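Local coordinates for protein FkbI (PDB 1R2J), which binds FAD and probably acts as an acyl-ACP dehydrogenase in making the methoxymalonyl extender unit of the polyketide FK520, at residues Thr144-Gly156 with Val165-Arg179. Numbering follows the deposited sequence.
With FAD (flavin-adenine dinucleotide), chain B.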
ATOM      1  N   THR A 144      -5.720   1.906   6.086  1.00 23.73           N
ATOM      2  CA  THR A 144      -4.328   1.632   6.433  1.00 23.41           C
ATOM      3  C   THR A 144      -3.590   2.838   7.009  1.00 24.30           C
ATOM      4  O   THR A 144      -3.727   3.955   6.508  1.00 24.09           O
ATOM      5  CB  THR A 144      -3.534   1.143   5.206  1.00 23.69           C
ATOM      6  OG1 THR A 144      -4.086  -0.093   4.740  1.00 21.06           O
ATOM      7  CG2 THR A 144      -2.066   0.936   5.575  1.00 20.76           C
ATOM      8  N   ALA A 145      -2.804   2.590   8.057  1.00 24.21           N
ATOM      9  CA  ALA A 145      -2.009   3.617   8.729  1.00 25.54           C
ATOM     10  C   ALA A 145      -2.837   4.703   9.423  1.00 26.60           C
ATOM     11  O   ALA A 145      -2.278   5.650   9.986  1.00 26.82           O
ATOM     12  CB  ALA A 145      -1.049   4.258   7.730  1.00 24.68           C
ATOM     13  N   ALA A 146      -4.159   4.575   9.391  1.00 27.19           N
ATOM     14  CA  ALA A 146      -5.023   5.576  10.014  1.00 27.63           C
ATOM     15  C   ALA A 146      -4.721   5.787  11.500  1.00 28.02           C
ATOM     16  O   ALA A 146      -4.888   6.886  12.024  1.00 28.76           O
ATOM     17  CB  ALA A 146      -6.492   5.191   9.829  1.00 26.89           C
ATOM     18  N   ALA A 147      -4.272   4.737  12.180  1.00 27.80           N
ATOM     19  CA  ALA A 147      -3.963   4.834  13.604  1.00 27.53           C
ATOM     20  C   ALA A 147      -2.737   5.704  13.870  1.00 27.42           C
ATOM     21  O   ALA A 147      -2.470   6.068  15.014  1.00 24.78           O
ATOM     22  CB  ALA A 147      -3.747   3.437  14.187  1.00 27.49           C
ATOM     23  N   TYR A 148      -2.000   6.038  12.811  1.00 28.02           N
ATOM     24  CA  TYR A 148      -0.791   6.850  12.935  1.00 27.52           C
ATOM     25  C   TYR A 148      -0.916   8.213  12.268  1.00 27.99           C
ATOM     26  O   TYR A 148      -0.159   9.131  12.577  1.00 28.50           O
ATOM     27  CB  TYR A 148       0.404   6.155  12.268  1.00 27.84           C
ATOM     28  CG  TYR A 148       0.648   4.718  12.658  1.00 27.24           C
ATOM     29  CD1 TYR A 148       0.977   4.374  13.966  1.00 27.35           C
ATOM     30  CD2 TYR A 148       0.564   3.702  11.708  1.00 26.55           C
ATOM     31  CE1 TYR A 148       1.216   3.046  14.320  1.00 26.98           C
ATOM     32  CE2 TYR A 148       0.803   2.373  12.052  1.00 26.61           C
ATOM     33  CZ  TYR A 148       1.128   2.054  13.357  1.00 26.43           C
ATOM     34  OH  TYR A 148       1.376   0.744  13.696  1.00 27.84           O
ATOM     35  N   ALA A 149      -1.861   8.333  11.345  1.00 27.30           N
ATOM     36  CA  ALA A 149      -2.031   9.554  10.569  1.00 26.71           C
ATOM     37  C   ALA A 149      -2.405  10.851  11.277  1.00 27.52           C
ATOM     38  O   ALA A 149      -3.134  10.857  12.272  1.00 26.44           O
ATOM     39  CB  ALA A 149      -3.030   9.298   9.438  1.00 26.26           C
ATOM     40  N   ASP A 150      -1.879  11.949  10.737  1.00 27.97           N
ATOM     41  CA  ASP A 150      -2.182  13.289  11.220  1.00 28.56           C
ATOM     42  C   ASP A 150      -3.281  13.761  10.269  1.00 28.90           C
ATOM     43  O   ASP A 150      -4.199  14.475  10.660  1.00 28.80           O
ATOM     44  CB  ASP A 150      -0.989  14.241  11.067  1.00 27.99           C
ATOM     45  CG  ASP A 150       0.191  13.862  11.931  1.00 28.86           C
ATOM     46  OD1 ASP A 150       1.140  13.249  11.400  1.00 31.16           O
ATOM     47  OD2 ASP A 150       0.175  14.180  13.142  1.00 27.94           O
ATOM     48  N   HIS A 151      -3.166  13.342   9.011  1.00 28.14           N
ATOM     49  CA  HIS A 151      -4.120  13.716   7.976  1.00 29.72           C
ATOM     50  C   HIS A 151      -4.890  12.518   7.439  1.00 29.81           C
ATOM     51  O   HIS A 151      -4.320  11.453   7.195  1.00 29.62           O
ATOM     52  CB  HIS A 151      -3.398  14.387   6.805  1.00 31.02           C
ATOM     53  CG  HIS A 151      -2.668  15.639   7.178  1.00 34.78           C
ATOM     54  ND1 HIS A 151      -3.298  16.731   7.736  1.00 35.83           N
ATOM     55  CD2 HIS A 151      -1.360  15.972   7.071  1.00 36.01           C
ATOM     56  CE1 HIS A 151      -2.410  17.682   7.957  1.00 37.21           C
ATOM     57  NE2 HIS A 151      -1.225  17.247   7.562  1.00 36.88           N
ATOM     58  N   LEU A 152      -6.192  12.701   7.249  1.00 28.12           N
ATOM     59  CA  LEU A 152      -7.027  11.641   6.711  1.00 27.28           C
ATOM     60  C   LEU A 152      -7.595  12.121   5.387  1.00 26.49           C
ATOM     61  O   LEU A 152      -8.386  13.064   5.345  1.00 27.16           O
ATOM     62  CB  LEU A 152      -8.158  11.290   7.680  1.00 27.01           C
ATOM     63  CG  LEU A 152      -7.808  10.490   8.945  1.00 28.72           C
ATOM     64  CD1 LEU A 152      -7.130   9.181   8.555  1.00 31.18           C
ATOM     65  CD2 LEU A 152      -6.898  11.290   9.840  1.00 31.51           C
ATOM     66  N   VAL A 153      -7.160  11.487   4.303  1.00 24.12           N
ATOM     67  CA  VAL A 153      -7.626  11.844   2.970  1.00 22.92           C
ATOM     68  C   VAL A 153      -8.884  11.029   2.724  1.00 24.27           C
ATOM     69  O   VAL A 153      -8.821   9.834   2.424  1.00 22.90           O
ATOM     70  CB  VAL A 153      -6.558  11.520   1.920  1.00 22.69           C
ATOM     71  CG1 VAL A 153      -7.004  12.003   0.547  1.00 21.28           C
ATOM     72  CG2 VAL A 153      -5.252  12.181   2.315  1.00 23.88           C
ATOM     73  N   VAL A 154     -10.028  11.692   2.856  1.00 23.50           N
ATOM     74  CA  VAL A 154     -11.328  11.044   2.721  1.00 24.33           C
ATOM     75  C   VAL A 154     -12.091  11.294   1.424  1.00 25.54           C
ATOM     76  O   VAL A 154     -12.228  12.434   0.973  1.00 25.19           O
ATOM     77  CB  VAL A 154     -12.234  11.451   3.911  1.00 22.69           C
ATOM     78  CG1 VAL A 154     -13.587  10.767   3.824  1.00 25.14           C
ATOM     79  CG2 VAL A 154     -11.548  11.095   5.206  1.00 22.68           C
ATOM     80  N   PHE A 155     -12.593  10.207   0.843  1.00 25.40           N
ATOM     81  CA  PHE A 155     -13.376  10.251  -0.387  1.00 26.44           C
ATOM     82  C   PHE A 155     -14.850  10.233   0.000  1.00 26.99           C
ATOM     83  O   PHE A 155     -15.224   9.634   1.013  1.00 26.96           O
ATOM     84  CB  PHE A 155     -13.072   9.031  -1.264  1.00 24.99           C
ATOM     85  CG  PHE A 155     -11.858   9.192  -2.141  1.00 24.94           C
ATOM     86  CD1 PHE A 155     -11.991   9.593  -3.462  1.00 24.79           C
ATOM     87  CD2 PHE A 155     -10.588   8.940  -1.646  1.00 24.66           C
ATOM     88  CE1 PHE A 155     -10.877   9.736  -4.279  1.00 26.08           C
ATOM     89  CE2 PHE A 155      -9.467   9.080  -2.457  1.00 26.14           C
ATOM     90  CZ  PHE A 155      -9.613   9.478  -3.775  1.00 25.45           C
ATOM     91  N   GLY A 156     -15.682  10.881  -0.809  1.00 28.74           N
ATOM     92  CA  GLY A 156     -17.105  10.928  -0.529  1.00 30.90           C
ATOM     93  C   GLY A 156     -17.912  11.534  -1.663  1.00 32.43           C
ATOM     94  O   GLY A 156     -17.354  11.897  -2.701  1.00 31.78           O
ATOM     95  N   VAL A 165     -12.933  14.856  -2.501  1.00 40.24           N
ATOM     96  CA  VAL A 165     -11.891  14.348  -1.616  1.00 39.67           C
ATOM     97  C   VAL A 165     -11.516  15.426  -0.607  1.00 38.78           C
ATOM     98  O   VAL A 165     -11.199  16.550  -0.992  1.00 38.69           O
ATOM     99  CB  VAL A 165     -10.636  13.947  -2.412  1.00 39.72           C
ATOM    100  CG1 VAL A 165      -9.651  13.242  -1.502  1.00 39.34           C
ATOM    101  CG2 VAL A 165     -11.026  13.056  -3.582  1.00 39.87           C
ATOM    102  N   VAL A 166     -11.545  15.077   0.677  1.00 37.95           N
ATOM    103  CA  VAL A 166     -11.226  16.029   1.739  1.00 37.04           C
ATOM    104  C   VAL A 166     -10.104  15.570   2.669  1.00 35.77           C
ATOM    105  O   VAL A 166     -10.092  14.428   3.133  1.00 34.80           O
ATOM    106  CB  VAL A 166     -12.474  16.325   2.609  1.00 37.36           C
ATOM    107  CG1 VAL A 166     -12.195  17.489   3.562  1.00 36.58           C
ATOM    108  CG2 VAL A 166     -13.656  16.643   1.720  1.00 38.98           C
ATOM    109  N   VAL A 167      -9.158  16.469   2.933  1.00 34.79           N
ATOM    110  CA  VAL A 167      -8.048  16.171   3.835  1.00 33.96           C
ATOM    111  C   VAL A 167      -8.513  16.620   5.216  1.00 33.61           C
ATOM    112  O   VAL A 167      -8.623  17.818   5.485  1.00 33.63           O
ATOM    113  CB  VAL A 167      -6.773  16.949   3.441  1.00 34.08           C
ATOM    114  CG1 VAL A 167      -5.650  16.642   4.420  1.00 34.18           C
ATOM    115  CG2 VAL A 167      -6.357  16.579   2.020  1.00 34.58           C
ATOM    116  N   VAL A 168      -8.795  15.649   6.080  1.00 33.32           N
ATOM    117  CA  VAL A 168      -9.286  15.914   7.426  1.00 33.47           C
ATOM    118  C   VAL A 168      -8.261  15.660   8.529  1.00 34.95           C
ATOM    119  O   VAL A 168      -7.667  14.583   8.599  1.00 34.55           O
ATOM    120  CB  VAL A 168     -10.525  15.040   7.733  1.00 33.11           C
ATOM    121  CG1 VAL A 168     -11.159  15.471   9.042  1.00 33.46           C
ATOM    122  CG2 VAL A 168     -11.524  15.123   6.587  1.00 33.80           C
ATOM    123  N   PRO A 169      -8.036  16.653   9.407  1.00 35.66           N
ATOM    124  CA  PRO A 169      -7.075  16.476  10.500  1.00 36.25           C
ATOM    125  C   PRO A 169      -7.606  15.391  11.436  1.00 37.04           C
ATOM    126  O   PRO A 169      -8.772  15.419  11.833  1.00 36.18           O
ATOM    127  CB  PRO A 169      -7.056  17.851  11.166  1.00 36.00           C
ATOM    128  CG  PRO A 169      -7.361  18.782  10.023  1.00 36.17           C
ATOM    129  CD  PRO A 169      -8.486  18.054   9.329  1.00 36.41           C
ATOM    130  N   ALA A 170      -6.748  14.440  11.783  1.00 38.14           N
ATOM    131  CA  ALA A 170      -7.126  13.326  12.647  1.00 39.86           C
ATOM    132  C   ALA A 170      -7.734  13.733  13.987  1.00 40.61           C
ATOM    133  O   ALA A 170      -8.466  12.955  14.601  1.00 40.62           O
ATOM    134  CB  ALA A 170      -5.914  12.432  12.889  1.00 39.89           C
ATOM    135  N   ASP A 171      -7.430  14.946  14.437  1.00 40.87           N
ATOM    136  CA  ASP A 171      -7.929  15.430  15.718  1.00 42.21           C
ATOM    137  C   ASP A 171      -9.071  16.440  15.606  1.00 41.65           C
ATOM    138  O   ASP A 171      -9.365  17.150  16.568  1.00 42.67           O
ATOM    139  CB  ASP A 171      -6.787  16.067  16.503  1.00 44.42           C
ATOM    140  CG  ASP A 171      -6.050  17.112  15.696  1.00 47.22           C
ATOM    141  OD1 ASP A 171      -5.368  16.731  14.723  1.00 50.30           O
ATOM    142  OD2 ASP A 171      -6.152  18.314  16.025  1.00 49.86           O
ATOM    143  N   THR A 172      -9.708  16.519  14.445  1.00 39.85           N
ATOM    144  CA  THR A 172     -10.806  17.455  14.284  1.00 38.54           C
ATOM    145  C   THR A 172     -11.969  16.904  15.103  1.00 38.78           C
ATOM    146  O   THR A 172     -12.261  15.711  15.062  1.00 39.25           O
ATOM    147  CB  THR A 172     -11.228  17.596  12.804  1.00 38.08           C
ATOM    148  OG1 THR A 172     -10.097  17.982  12.014  1.00 37.73           O
ATOM    149  CG2 THR A 172     -12.304  18.654  12.659  1.00 38.29           C
ATOM    150  N   PRO A 173     -12.629  17.764  15.890  1.00 38.82           N
ATOM    151  CA  PRO A 173     -13.754  17.284  16.692  1.00 38.02           C
ATOM    152  C   PRO A 173     -14.741  16.521  15.820  1.00 37.30           C
ATOM    153  O   PRO A 173     -15.034  16.931  14.699  1.00 34.55           O
ATOM    154  CB  PRO A 173     -14.339  18.574  17.253  1.00 38.73           C
ATOM    155  CG  PRO A 173     -13.112  19.403  17.470  1.00 38.81           C
ATOM    156  CD  PRO A 173     -12.353  19.182  16.172  1.00 39.07           C
ATOM    157  N   GLY A 174     -15.239  15.403  16.333  1.00 37.48           N
ATOM    158  CA  GLY A 174     -16.186  14.608  15.576  1.00 38.51           C
ATOM    159  C   GLY A 174     -15.588  13.399  14.874  1.00 39.25           C
ATOM    160  O   GLY A 174     -16.328  12.562  14.361  1.00 38.48           O
ATOM    161  N   VAL A 175     -14.263  13.297  14.824  1.00 39.23           N
ATOM    162  CA  VAL A 175     -13.651  12.142  14.180  1.00 40.29           C
ATOM    163  C   VAL A 175     -13.175  11.131  15.206  1.00 40.99           C
ATOM    164  O   VAL A 175     -12.585  11.485  16.233  1.00 41.13           O
ATOM    165  CB  VAL A 175     -12.449  12.526  13.278  1.00 40.40           C
ATOM    166  CG1 VAL A 175     -11.353  13.148  14.105  1.00 42.42           C
ATOM    167  CG2 VAL A 175     -11.911  11.280  12.564  1.00 39.77           C
ATOM    168  N   ARG A 176     -13.456   9.865  14.922  1.00 40.90           N
ATOM    169  CA  ARG A 176     -13.053   8.773  15.789  1.00 41.09           C
ATOM    170  C   ARG A 176     -12.396   7.699  14.935  1.00 40.03           C
ATOM    171  O   ARG A 176     -13.010   7.152  14.017  1.00 38.56           O
ATOM    172  CB  ARG A 176     -14.265   8.194  16.528  1.00 42.81           C
ATOM    173  CG  ARG A 176     -14.907   9.151  17.535  1.00 48.01           C
ATOM    174  CD  ARG A 176     -13.927   9.535  18.650  1.00 52.02           C
ATOM    175  NE  ARG A 176     -14.516  10.432  19.647  1.00 55.57           N
ATOM    176  CZ  ARG A 176     -13.844  10.967  20.665  1.00 57.58           C
ATOM    177  NH1 ARG A 176     -12.554  10.698  20.828  1.00 58.33           N
ATOM    178  NH2 ARG A 176     -14.457  11.773  21.524  1.00 58.81           N
ATOM    179  N   VAL A 177     -11.131   7.425  15.228  1.00 39.49           N
ATOM    180  CA  VAL A 177     -10.374   6.410  14.517  1.00 39.03           C
ATOM    181  C   VAL A 177     -10.334   5.165  15.396  1.00 38.59           C
ATOM    182  O   VAL A 177      -9.651   5.135  16.421  1.00 39.14           O
ATOM    183  CB  VAL A 177      -8.939   6.899  14.233  1.00 39.99           C
ATOM    184  CG1 VAL A 177      -8.349   7.524  15.480  1.00 41.72           C
ATOM    185  CG2 VAL A 177      -8.074   5.737  13.770  1.00 40.08           C
ATOM    186  N   GLU A 178     -11.085   4.142  15.003  1.00 37.48           N
ATOM    187  CA  GLU A 178     -11.138   2.903  15.770  1.00 37.20           C
ATOM    188  C   GLU A 178     -10.316   1.829  15.059  1.00 35.90           C
ATOM    189  O   GLU A 178     -10.663   1.379  13.966  1.00 32.44           O
ATOM    190  CB  GLU A 178     -12.593   2.440  15.932  1.00 39.24           C
ATOM    191  CG  GLU A 178     -12.920   1.873  17.317  1.00 43.24           C
ATOM    192  CD  GLU A 178     -13.285   2.953  18.333  1.00 46.20           C
ATOM    193  OE1 GLU A 178     -13.198   2.683  19.553  1.00 48.15           O
ATOM    194  OE2 GLU A 178     -13.672   4.065  17.914  1.00 47.35           O
ATOM    195  N   ARG A 179      -9.219   1.427  15.688  1.00 34.94           N
ATOM    196  CA  ARG A 179      -8.331   0.428  15.114  1.00 34.08           C
ATOM    197  C   ARG A 179      -9.020  -0.919  14.898  1.00 32.30           C
ATOM    198  O   ARG A 179      -9.831  -1.353  15.718  1.00 29.80           O
ATOM    199  CB  ARG A 179      -7.115   0.227  16.025  1.00 36.16           C
ATOM    200  CG  ARG A 179      -6.316   1.491  16.320  1.00 40.69           C
ATOM    201  CD  ARG A 179      -5.222   1.214  17.346  1.00 44.82           C
ATOM    202  NE  ARG A 179      -4.449   2.405  17.693  1.00 49.07           N
ATOM    203  CZ  ARG A 179      -3.448   2.430  18.570  1.00 50.87           C
ATOM    204  NH1 ARG A 179      -3.086   1.319  19.204  1.00 52.05           N
ATOM    205  NH2 ARG A 179      -2.806   3.569  18.812  1.00 51.03           N
TER
HETATM  206  PA  FAD B 399     -16.274  -7.545  -1.429  1.00 31.55           P
HETATM  207  O1A FAD B 399     -15.710  -6.371  -2.084  1.00 29.27           O
HETATM  208  O2A FAD B 399     -17.285  -7.733  -0.329  1.00 28.05           O
HETATM  209  O5B FAD B 399     -15.425  -8.817  -1.424  1.00 31.78           O
HETATM  210  C5B FAD B 399     -15.909  -9.529  -2.492  1.00 26.42           C
HETATM  211  C4B FAD B 399     -15.279 -10.833  -2.842  1.00 24.70           C
HETATM  212  O4B FAD B 399     -16.165 -10.961  -4.009  1.00 21.89           O
HETATM  213  C3B FAD B 399     -13.912 -10.559  -3.384  1.00 24.40           C
HETATM  214  O3B FAD B 399     -13.197 -11.751  -3.404  1.00 23.93           O
HETATM  215  C2B FAD B 399     -14.137 -10.027  -4.718  1.00 22.23           C
HETATM  216  O2B FAD B 399     -13.100 -10.125  -5.729  1.00 22.98           O
HETATM  217  C1B FAD B 399     -15.450 -10.717  -5.193  1.00 22.80           C
HETATM  218  N9A FAD B 399     -16.215  -9.853  -6.031  1.00 23.00           N
HETATM  219  C8A FAD B 399     -16.934  -8.661  -5.747  1.00 22.53           C
HETATM  220  N7A FAD B 399     -17.522  -8.111  -6.768  1.00 21.89           N
HETATM  221  C5A FAD B 399     -17.215  -8.942  -7.828  1.00 22.99           C
HETATM  222  C6A FAD B 399     -17.540  -8.918  -9.187  1.00 23.23           C
HETATM  223  N6A FAD B 399     -18.302  -7.960  -9.734  1.00 22.24           N
HETATM  224  N1A FAD B 399     -17.052  -9.931  -9.991  1.00 22.18           N
HETATM  225  C2A FAD B 399     -16.281 -10.916  -9.474  1.00 22.09           C
HETATM  226  N3A FAD B 399     -15.903 -11.031  -8.133  1.00 20.71           N
HETATM  227  C4A FAD B 399     -16.458  -9.944  -7.402  1.00 22.79           C
HETATM  228  N1  FAD B 399      -9.560   0.364   1.905  1.00 27.81           N
HETATM  229  C2  FAD B 399      -9.315   1.738   1.839  1.00 29.57           C
HETATM  230  O2  FAD B 399     -10.156   2.538   1.388  1.00 27.98           O
HETATM  231  N3  FAD B 399      -8.101   2.231   2.295  1.00 28.64           N
HETATM  232  C4  FAD B 399      -7.059   1.444   2.848  1.00 28.35           C
HETATM  233  O4  FAD B 399      -5.988   2.000   3.238  1.00 26.77           O
HETATM  234  C4X FAD B 399      -7.331   0.096   2.924  1.00 28.10           C
HETATM  235  N5  FAD B 399      -6.280  -0.728   3.515  1.00 29.92           N
HETATM  236  C5X FAD B 399      -6.524  -2.111   3.643  1.00 29.96           C
HETATM  237  C6  FAD B 399      -5.570  -2.987   4.228  1.00 31.03           C
HETATM  238  C7  FAD B 399      -5.780  -4.386   4.421  1.00 30.58           C
HETATM  239  C7M FAD B 399      -4.696  -5.248   5.065  1.00 31.06           C
HETATM  240  C8  FAD B 399      -7.027  -4.933   4.009  1.00 31.27           C
HETATM  241  C8M FAD B 399      -7.404  -6.393   4.182  1.00 31.24           C
HETATM  242  C9  FAD B 399      -7.974  -4.134   3.421  1.00 31.59           C
HETATM  243  C9A FAD B 399      -7.754  -2.725   3.197  1.00 32.09           C
HETATM  244  N10 FAD B 399      -8.757  -1.815   2.572  1.00 31.44           N
HETATM  245  C10 FAD B 399      -8.572  -0.432   2.450  1.00 29.90           C
HETATM  246  C1' FAD B 399      -9.831  -2.600   2.137  1.00 34.82           C
HETATM  247  C2' FAD B 399      -9.620  -3.117   0.602  1.00 37.60           C
HETATM  248  O2' FAD B 399     -10.088  -1.934  -0.107  1.00 33.75           O
HETATM  249  C3' FAD B 399     -10.607  -4.131   0.442  1.00 39.99           C
HETATM  250  O3' FAD B 399      -9.936  -5.412   0.334  1.00 44.80           O
HETATM  251  C4' FAD B 399     -11.703  -4.335  -0.634  1.00 39.54           C
HETATM  252  O4' FAD B 399     -12.525  -3.269  -1.026  1.00 42.93           O
HETATM  253  C5' FAD B 399     -12.430  -5.316   0.155  1.00 39.46           C
HETATM  254  O5' FAD B 399     -13.818  -5.257   0.025  1.00 34.76           O
HETATM  255  P   FAD B 399     -14.640  -6.226   1.036  1.00 34.54           P
HETATM  256  O1P FAD B 399     -15.271  -5.058   0.642  1.00 35.96           O
HETATM  257  O2P FAD B 399     -16.011  -6.582   1.670  1.00 38.58           O
HETATM  258  O3P FAD B 399     -15.489  -6.974  -0.132  1.00 32.22           O
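Ala170 and Leu152 meet unusually tightly just past the end of a beta hairpin: CB of Ala170 lies 3.4 Å from CD2 of Leu152 and 3.3 Å from O of Ala149. The small methyl of Ala170 suits this close approach, and the backbone holds it in place, since Ala170 N gives Asp150 O a nearly straight hydrogen bond (173°) from above the carbonyl plane. Beyond it, strands 151-156 and 164-169 run antiparallel, with paired bonds at Leu152-Val168 and Val154-Val166. Beta-branched valines suit these extended strands. Val165 shows how both branches can be used: CG1, anti to its own N (chi1 -172°), meets Val153 CG1 at 3.6 Å, while CG2 sits over one face of the Phe155 ring, 3.8 Å from the centroid, in a CH-pi contact offset toward the rim. Pro169 faces His151 in a non-hydrogen-bonded pair, where its missing N-H costs no bond to strand 151-156; its carbonyl, starting a type I turn, accepts from both N and OG1 of Thr172. Gly174 takes the positive phi of the following type II turn, and the chain returns as strand 175-179, where Val177 CG2 approaches Ala146 and the extended Arg179 lays NE 3.7 Å from Ala147 CB. The loop they touch begins at Thr144, whose N and OG1 hydrogen-bond flavin O4 and N5. Within the middle domain, strand 151-156 lies between 107-110 and 164-169, Phe155 touches FAD-binding Val109, and strand 175-179 pairs with 192-196.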